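Local structure of transcriptional regulator ComR (Streptococcus vestibularis F0396, 6HU8) at residues Thr33-Ile38 against Ile144-Phe149; Glu23-Asp28 against Leu52-Lys57; Glu253-Leu258 against Glu269-Ala274. The protein regulates competence in streptococci, probably binding DNA through its helix-turn-helix domain under the control of a signalling peptide received by its tetratricopeptide domain. All blocks are in the same frame, centred on the assembly; numbering follows the deposited sequence.

Interactions 1 and 2 sit in and around the probable DNA-binding domain, their centres about 13 Å apart, and share a neighbourhood: C26 of interaction 2 packs against T33, V34 and L37 of interaction 1. Interaction 2 is internal to the helix-turn-helix domain, buried and largely apolar, with one tyrosine hydroxyl bonded to a helix-end carbonyl. Interaction 1 joins that domain to the tetratricopeptide domain and is only partly buried; charge dominates it. Interaction 3, also buried, lies on the opposite side of the chain's centre, about 41 Å from interaction 1 between centres, where two consecutive helices pack closely through alanine and tyrosine and share a bridging water.

Interaction 1 of 3, residues Thr33-Ile38 against Ile144-Phe149; sequences TVRQLI and IYEDLF
R35 and T33, at the start of helix 34-41, both close on the carboxylate of D147 in helix 139-152. R35 begins beside its target: CB lies 3.6 Å from D147 OD2. The chain then runs on extended until a bend about the CG-CD bond (chi3 -70°) turns the guanidinium toward helix 139-152. NE reaches back to D147 OD2 in a weak bond of 3.3 Å. Beyond CZ, NH2 makes two salt bridges. One, 2.6 Å to E146 OE1, is nearly straight (166°), lies in the guanidinium plane and uses the anti lone pair of the acceptor. The other, 2.8 Å to D147 OD1, comes from above the carboxylate, whose plane stands 65° from that of the guanidinium. D147 OD2 also receives the hydroxyl of T33, with OG1 2.7 Å away. OG1 is itself held by the backbone N of Q36, while T33 N donates to Q36 OE1 at 2.9 Å; this reciprocal pair fixes the threonine as it meets the aspartate. Q36 NE2 lies against L148 CD2 and reaches I144 O through a water, and Q36 OE1 is also bonded to Q151. A capping box at the start of helix 34-41 in the helix-turn-helix domain is thus joined to a salt-bridge network that runs from R35 to the tetratricopeptide domain, a domain interface consistent with a restrained apo regulator.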
# COMPACT_ATOMS: atom_id res chain seq x y z
N THR A 33 3.19 18.76 -2.99
CA THR A 33 1.96 19.55 -2.91
C THR A 33 2.17 20.72 -1.97
O THR A 33 3.12 20.75 -1.18
CB THR A 33 0.76 18.72 -2.42
OG1 THR A 33 0.95 18.36 -1.04
CG2 THR A 33 0.60 17.44 -3.26
N VAL A 34 1.27 21.68 -2.03
CA VAL A 34 1.38 22.84 -1.18
C VAL A 34 1.35 22.44 0.30
O VAL A 34 2.12 22.95 1.10
CB VAL A 34 0.26 23.86 -1.51
CG1 VAL A 34 0.13 24.89 -0.42
CG2 VAL A 34 0.57 24.52 -2.87
N ARG A 35 0.46 21.51 0.67
CA ARG A 35 0.34 21.18 2.08
C ARG A 35 1.55 20.37 2.56
O ARG A 35 1.98 20.51 3.71
CB ARG A 35 -0.95 20.41 2.36
CG ARG A 35 -2.21 21.27 2.23
CD ARG A 35 -3.45 20.48 2.61
NE ARG A 35 -3.76 19.46 1.61
CZ ARG A 35 -4.79 18.62 1.68
NH1 ARG A 35 -5.64 18.67 2.69
NH2 ARG A 35 -4.96 17.73 0.71
N GLN A 36 2.10 19.54 1.67
CA GLN A 36 3.37 18.85 1.94
C GLN A 36 4.49 19.86 2.20
O GLN A 36 5.23 19.73 3.17
CB GLN A 36 3.74 17.93 0.77
CG GLN A 36 2.98 16.60 0.74
CD GLN A 36 3.12 15.90 -0.58
OE1 GLN A 36 3.81 16.38 -1.47
NE2 GLN A 36 2.46 14.75 -0.72
N LEU A 37 4.60 20.86 1.34
CA LEU A 37 5.60 21.92 1.53
C LEU A 37 5.38 22.67 2.85
O LEU A 37 6.32 22.87 3.61
CB LEU A 37 5.60 22.91 0.35
CG LEU A 37 6.59 24.09 0.47
CD1 LEU A 37 8.03 23.62 0.68
CD2 LEU A 37 6.52 24.97 -0.78
N ILE A 38 4.15 23.11 3.12
CA ILE A 38 3.87 23.78 4.39
C ILE A 38 4.30 22.99 5.65
O ILE A 38 4.84 23.58 6.59
CB ILE A 38 2.38 24.14 4.49
CG1 ILE A 38 2.06 25.26 3.50
CG2 ILE A 38 2.03 24.64 5.88
CD1 ILE A 38 0.57 25.53 3.34
N ILE A 144 -2.60 13.61 4.99
CA ILE A 144 -1.34 13.18 4.39
C ILE A 144 -1.59 12.14 3.29
O ILE A 144 -1.06 12.26 2.17
CB ILE A 144 -0.37 12.62 5.47
CG1 ILE A 144 0.16 13.76 6.33
CG2 ILE A 144 0.78 11.80 4.84
CD1 ILE A 144 0.55 13.36 7.74
N TYR A 145 -2.42 11.15 3.58
CA TYR A 145 -2.75 10.15 2.58
C TYR A 145 -3.33 10.82 1.34
O TYR A 145 -3.02 10.42 0.22
CB TYR A 145 -3.74 9.12 3.15
CG TYR A 145 -4.64 8.51 2.11
CD1 TYR A 145 -4.23 7.40 1.36
CD2 TYR A 145 -5.91 9.02 1.89
CE1 TYR A 145 -5.07 6.83 0.40
CE2 TYR A 145 -6.75 8.48 0.94
CZ TYR A 145 -6.33 7.40 0.20
OH TYR A 145 -7.20 6.89 -0.73
N GLU A 146 -4.13 11.85 1.55
CA GLU A 146 -4.84 12.47 0.43
C GLU A 146 -3.87 12.98 -0.64
O GLU A 146 -4.05 12.70 -1.82
CB GLU A 146 -5.74 13.62 0.90
CG GLU A 146 -6.61 14.15 -0.23
CD GLU A 146 -7.61 15.23 0.22
OE1 GLU A 146 -7.17 16.33 0.60
OE2 GLU A 146 -8.83 14.96 0.20
N ASP A 147 -2.82 13.70 -0.24
CA ASP A 147 -1.93 14.26 -1.24
C ASP A 147 -1.01 13.19 -1.84
O ASP A 147 -0.74 13.20 -3.04
CB ASP A 147 -1.13 15.44 -0.67
CG ASP A 147 -1.97 16.72 -0.58
OD1 ASP A 147 -3.12 16.70 -1.08
OD2 ASP A 147 -1.48 17.74 -0.05
N LEU A 148 -0.53 12.26 -1.02
CA LEU A 148 0.28 11.16 -1.56
C LEU A 148 -0.53 10.30 -2.55
O LEU A 148 0.00 9.87 -3.57
CB LEU A 148 0.85 10.29 -0.43
CG LEU A 148 1.93 11.05 0.36
CD1 LEU A 148 2.31 10.34 1.66
CD2 LEU A 148 3.17 11.26 -0.50
N PHE A 149 -1.82 10.08 -2.29
CA PHE A 149 -2.65 9.34 -3.23
C PHE A 149 -2.87 10.12 -4.53
O PHE A 149 -2.86 9.51 -5.60
CB PHE A 149 -4.01 8.97 -2.63
CG PHE A 149 -4.86 8.11 -3.54
CD1 PHE A 149 -4.35 6.93 -4.07
CD2 PHE A 149 -6.16 8.48 -3.86
CE1 PHE A 149 -5.12 6.13 -4.92
CE2 PHE A 149 -6.95 7.70 -4.70
CZ PHE A 149 -6.43 6.52 -5.24
O HOH W 1 1.16 14.04 1.72

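Interaction 2 of 3, residues Glu23-Asp28 against Leu52-Lys57; sequences EVLCLD and LSYIAK
Y54 holds CG anti to its backbone N (chi1 170°), which sends its ring from helix 49-59 across to the last turn of helix 22-26, and L25, with the same kind of first torsion (chi1 -164°), extends its side chain back past the ring in the opposite direction. At the end of that reach Y54 OH donates to L25 O, 2.7 Å away, lying in the carbonyl plane with a C=O...O angle of 148°. The carbonyl approaches the edge of the tyrosine ring, close to its plane. Next to the hydroxyl-bearing carbon, Y54 CE2 lies 4.0 Å from L25 CD2, which also touches I55 CG1 at 4.2 Å, so one leucine methyl meets two successive side chains of helix 49-59. After the helix the chain turns off at L27, which has positive phi, and L27 CD1 comes to 3.4 Å from Y54 OH at the ring edge. I11 of helix 3-17 and I40 of helix 34-41 continue the apolar layer around I55. R58 donates from NE to L25 O and from NH2 to V24 O. The terminal carbonyls of a short helix are therefore met by a neutral hydroxyl and a guanidinium, which should offset the partial negative charge of that helix end, while L25 and I55 make apolar contact beside them.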
# COMPACT_ATOMS: atom_id res chain seq x y z
N GLU A 23 2.70 27.87 -4.36
CA GLU A 23 2.05 27.27 -5.53
C GLU A 23 3.03 27.24 -6.71
O GLU A 23 3.05 26.28 -7.47
CB GLU A 23 0.77 28.03 -5.93
CG GLU A 23 -0.45 27.69 -5.07
CD GLU A 23 -0.40 28.29 -3.67
OE1 GLU A 23 0.38 29.25 -3.47
OE2 GLU A 23 -1.13 27.80 -2.77
N VAL A 24 3.84 28.29 -6.85
CA VAL A 24 4.84 28.33 -7.93
C VAL A 24 5.88 27.22 -7.74
O VAL A 24 6.19 26.47 -8.67
CB VAL A 24 5.54 29.69 -8.02
CG1 VAL A 24 6.79 29.61 -8.92
CG2 VAL A 24 4.57 30.77 -8.54
N LEU A 25 6.40 27.09 -6.53
CA LEU A 25 7.39 26.04 -6.27
C LEU A 25 6.78 24.66 -6.60
O LEU A 25 7.41 23.83 -7.28
CB LEU A 25 7.89 26.10 -4.82
CG LEU A 25 9.19 25.31 -4.55
CD1 LEU A 25 10.01 25.96 -3.44
CD2 LEU A 25 8.89 23.86 -4.21
N CYS A 26 5.54 24.43 -6.17
CA CYS A 26 4.98 23.09 -6.27
C CYS A 26 4.46 22.72 -7.66
O CYS A 26 4.16 21.54 -7.92
CB CYS A 26 3.85 22.91 -5.25
SG CYS A 26 4.46 22.90 -3.53
N LEU A 27 4.39 23.70 -8.56
CA LEU A 27 3.90 23.47 -9.94
C LEU A 27 2.61 22.67 -9.93
O LEU A 27 1.66 23.07 -9.26
CB LEU A 27 4.97 22.79 -10.79
CG LEU A 27 6.25 23.64 -10.93
CD1 LEU A 27 7.37 22.88 -11.66
CD2 LEU A 27 5.98 24.98 -11.62
N ASP A 28 2.56 21.54 -10.65
CA ASP A 28 1.31 20.79 -10.79
C ASP A 28 1.04 19.85 -9.62
O ASP A 28 0.09 19.08 -9.68
CB ASP A 28 1.29 19.98 -12.09
CG ASP A 28 2.40 18.91 -12.15
OD1 ASP A 28 3.11 18.66 -11.14
OD2 ASP A 28 2.56 18.30 -13.23
N LEU A 52 12.93 16.40 -1.28
CA LEU A 52 14.01 17.38 -1.16
C LEU A 52 14.72 17.59 -2.50
O LEU A 52 15.09 18.71 -2.86
CB LEU A 52 15.03 16.96 -0.09
CG LEU A 52 16.06 18.04 0.25
CD1 LEU A 52 15.43 19.29 0.83
CD2 LEU A 52 17.12 17.52 1.22
N SER A 53 14.90 16.50 -3.25
CA SER A 53 15.50 16.57 -4.59
C SER A 53 14.70 17.50 -5.51
O SER A 53 15.26 18.27 -6.29
CB SER A 53 15.60 15.17 -5.19
OG SER A 53 16.13 15.22 -6.49
N TYR A 54 13.37 17.43 -5.42
CA TYR A 54 12.51 18.27 -6.24
C TYR A 54 12.65 19.73 -5.82
O TYR A 54 12.81 20.63 -6.66
CB TYR A 54 11.05 17.79 -6.15
CG TYR A 54 10.06 18.77 -6.77
CD1 TYR A 54 9.83 18.76 -8.15
CD2 TYR A 54 9.37 19.70 -6.00
CE1 TYR A 54 8.95 19.66 -8.73
CE2 TYR A 54 8.46 20.62 -6.59
CZ TYR A 54 8.28 20.59 -7.95
OH TYR A 54 7.42 21.44 -8.55
N ILE A 55 12.58 19.96 -4.51
CA ILE A 55 12.63 21.31 -3.94
C ILE A 55 13.93 21.98 -4.32
O ILE A 55 13.95 23.16 -4.71
CB ILE A 55 12.46 21.28 -2.40
CG1 ILE A 55 11.01 20.93 -2.02
CG2 ILE A 55 12.87 22.61 -1.77
CD1 ILE A 55 10.79 20.68 -0.53
N ALA A 56 15.03 21.22 -4.23
CA ALA A 56 16.33 21.78 -4.58
C ALA A 56 16.39 22.11 -6.07
O ALA A 56 16.94 23.14 -6.45
CB ALA A 56 17.46 20.82 -4.17
N LYS A 57 15.83 21.25 -6.91
CA LYS A 57 15.79 21.56 -8.34
C LYS A 57 15.01 22.86 -8.61
O LYS A 57 15.43 23.68 -9.41
CB LYS A 57 15.19 20.41 -9.13
CG LYS A 57 15.36 20.56 -10.64
CD LYS A 57 14.55 19.56 -11.42
CE LYS A 57 14.74 19.75 -12.92
NZ LYS A 57 14.51 18.48 -13.68

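Interaction 3 of 3, residues Glu253-Leu258 against Glu269-Ala274; sequences EAKYEL and ENYDKA
Two consecutive antiparallel helices of the tetratricopeptide domain, 246-261 and 264-279, form a helical hairpin here, their local axes 8.7 Å apart and 170° between directions. A254 and N270 mark the close approach, CA to CA 5.0 Å, a spacing that the small alanine side chain permits. A254 CB touches N270 CB at 3.7 Å and also sits over one face of the Y271 ring, in a CH-pi contact 3.9 Å from the ring centroid and displaced toward the CD2-CE2 rim. The ring leans across the alanine, and its hydroxyl arrives near K255, whose chain bends repeatedly on the way. Both polar ends have their main partners in the C-terminal region: K255 NZ forms salt bridges with E293 and D297, and Y271 OH is hydrogen-bonded to D297.

On the other flank of A254, N270 projects its amide between two glutamates one helical turn apart. ND2 lies 3.6 Å from E253 CG and equally far from E257 CG, thus against their methylenes. E253 runs out extended, whereas E257 folds back at CG (chi2 -68°), and the two carboxylates converge on a water that also accepts from N270 ND2. The water donates to E253 OE1 at 2.7 Å and to E257 OE1 at 2.6 Å. E257 OE2 is bonded to N261, near the turn between the helices. N270 OD1, by contrast, is buried by the contact with no partner in the model. Because both of its protons go to carboxylates, the water lets two probably negative groups share a site, and it accepts the amide N-H as a third bond; the hairpin is thus joined by van der Waals contact on one side and by a water-mediated link on the other.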
# COMPACT_ATOMS: atom_id res chain seq x y z
N GLU A 253 -11.72 -16.96 -7.23
CA GLU A 253 -12.13 -17.41 -8.56
C GLU A 253 -13.40 -18.27 -8.49
O GLU A 253 -14.26 -18.23 -9.38
CB GLU A 253 -11.00 -18.19 -9.26
CG GLU A 253 -11.30 -18.40 -10.75
CD GLU A 253 -10.18 -19.07 -11.52
OE1 GLU A 253 -10.43 -19.47 -12.67
OE2 GLU A 253 -9.05 -19.18 -10.99
N ALA A 254 -13.53 -19.05 -7.42
CA ALA A 254 -14.73 -19.83 -7.20
C ALA A 254 -15.97 -18.95 -6.98
O ALA A 254 -17.04 -19.23 -7.54
CB ALA A 254 -14.54 -20.77 -6.01
N LYS A 255 -15.81 -17.90 -6.18
CA LYS A 255 -16.91 -16.98 -5.88
C LYS A 255 -17.35 -16.23 -7.12
O LYS A 255 -18.54 -15.98 -7.32
CB LYS A 255 -16.50 -16.01 -4.76
CG LYS A 255 -16.77 -16.57 -3.36
CD LYS A 255 -15.77 -16.10 -2.34
CE LYS A 255 -16.42 -15.85 -0.98
NZ LYS A 255 -17.18 -16.99 -0.41
N TYR A 256 -16.38 -15.87 -7.96
CA TYR A 256 -16.66 -15.27 -9.26
C TYR A 256 -17.51 -16.19 -10.17
O TYR A 256 -18.54 -15.77 -10.73
CB TYR A 256 -15.34 -14.91 -9.95
CG TYR A 256 -15.50 -14.55 -11.41
CD1 TYR A 256 -16.00 -13.30 -11.79
CD2 TYR A 256 -15.17 -15.45 -12.41
CE1 TYR A 256 -16.17 -12.97 -13.12
CE2 TYR A 256 -15.33 -15.14 -13.74
CZ TYR A 256 -15.83 -13.90 -14.09
OH TYR A 256 -15.98 -13.60 -15.42
N GLU A 257 -17.06 -17.44 -10.32
CA GLU A 257 -17.79 -18.42 -11.13
C GLU A 257 -19.21 -18.64 -10.60
O GLU A 257 -20.17 -18.70 -11.37
CB GLU A 257 -17.04 -19.76 -11.18
CG GLU A 257 -15.76 -19.70 -11.98
CD GLU A 257 -16.00 -19.50 -13.48
OE1 GLU A 257 -15.01 -19.19 -14.19
OE2 GLU A 257 -17.15 -19.66 -13.95
N LEU A 258 -19.34 -18.76 -9.28
CA LEU A 258 -20.64 -18.87 -8.62
C LEU A 258 -21.53 -17.66 -8.87
O LEU A 258 -22.65 -17.79 -9.39
CB LEU A 258 -20.45 -19.02 -7.12
CG LEU A 258 -20.81 -20.28 -6.37
CD1 LEU A 258 -20.99 -19.88 -4.92
CD2 LEU A 258 -22.06 -20.94 -6.92
N GLU A 269 -14.79 -26.89 -8.69
CA GLU A 269 -13.41 -27.18 -9.11
C GLU A 269 -12.42 -26.20 -8.50
O GLU A 269 -11.35 -26.59 -8.02
CB GLU A 269 -13.31 -27.16 -10.65
CG GLU A 269 -14.14 -28.27 -11.32
CD GLU A 269 -14.16 -28.18 -12.84
OE1 GLU A 269 -13.68 -27.16 -13.38
OE2 GLU A 269 -14.67 -29.13 -13.48
N ASN A 270 -12.77 -24.91 -8.51
CA ASN A 270 -11.88 -23.88 -7.98
C ASN A 270 -11.74 -23.96 -6.45
O ASN A 270 -10.63 -23.80 -5.93
CB ASN A 270 -12.37 -22.49 -8.41
CG ASN A 270 -12.16 -22.26 -9.91
OD1 ASN A 270 -11.19 -22.74 -10.49
ND2 ASN A 270 -13.07 -21.52 -10.53
N TYR A 271 -12.83 -24.26 -5.74
CA TYR A 271 -12.71 -24.53 -4.30
C TYR A 271 -11.84 -25.76 -4.05
O TYR A 271 -11.05 -25.78 -3.10
CB TYR A 271 -14.07 -24.73 -3.65
CG TYR A 271 -14.66 -23.47 -3.05
CD1 TYR A 271 -14.04 -22.82 -1.98
CD2 TYR A 271 -15.84 -22.94 -3.55
CE1 TYR A 271 -14.57 -21.65 -1.44
CE2 TYR A 271 -16.38 -21.77 -3.01
CZ TYR A 271 -15.75 -21.14 -1.96
OH TYR A 271 -16.29 -19.99 -1.42
N ASP A 272 -11.97 -26.78 -4.90
CA ASP A 272 -11.18 -28.00 -4.70
C ASP A 272 -9.70 -27.75 -4.92
O ASP A 272 -8.85 -28.33 -4.22
CB ASP A 272 -11.66 -29.14 -5.62
CG ASP A 272 -12.89 -29.84 -5.10
OD1 ASP A 272 -13.30 -29.59 -3.95
OD2 ASP A 272 -13.45 -30.68 -5.85
N LYS A 273 -9.37 -26.91 -5.91
CA LYS A 273 -7.99 -26.45 -6.07
C LYS A 273 -7.48 -25.74 -4.82
O LYS A 273 -6.35 -25.97 -4.38
CB LYS A 273 -7.87 -25.51 -7.27
CG LYS A 273 -7.85 -26.20 -8.61
CD LYS A 273 -7.73 -25.18 -9.75
CE LYS A 273 -7.82 -25.86 -11.11
NZ LYS A 273 -8.01 -24.89 -12.22
N ALA A 274 -8.30 -24.84 -4.27
CA ALA A 274 -7.96 -24.17 -3.01
C ALA A 274 -7.72 -25.15 -1.86
O ALA A 274 -6.78 -24.98 -1.07
CB ALA A 274 -9.09 -23.17 -2.62
O HOH W 2 -12.92 -20.43 -13.32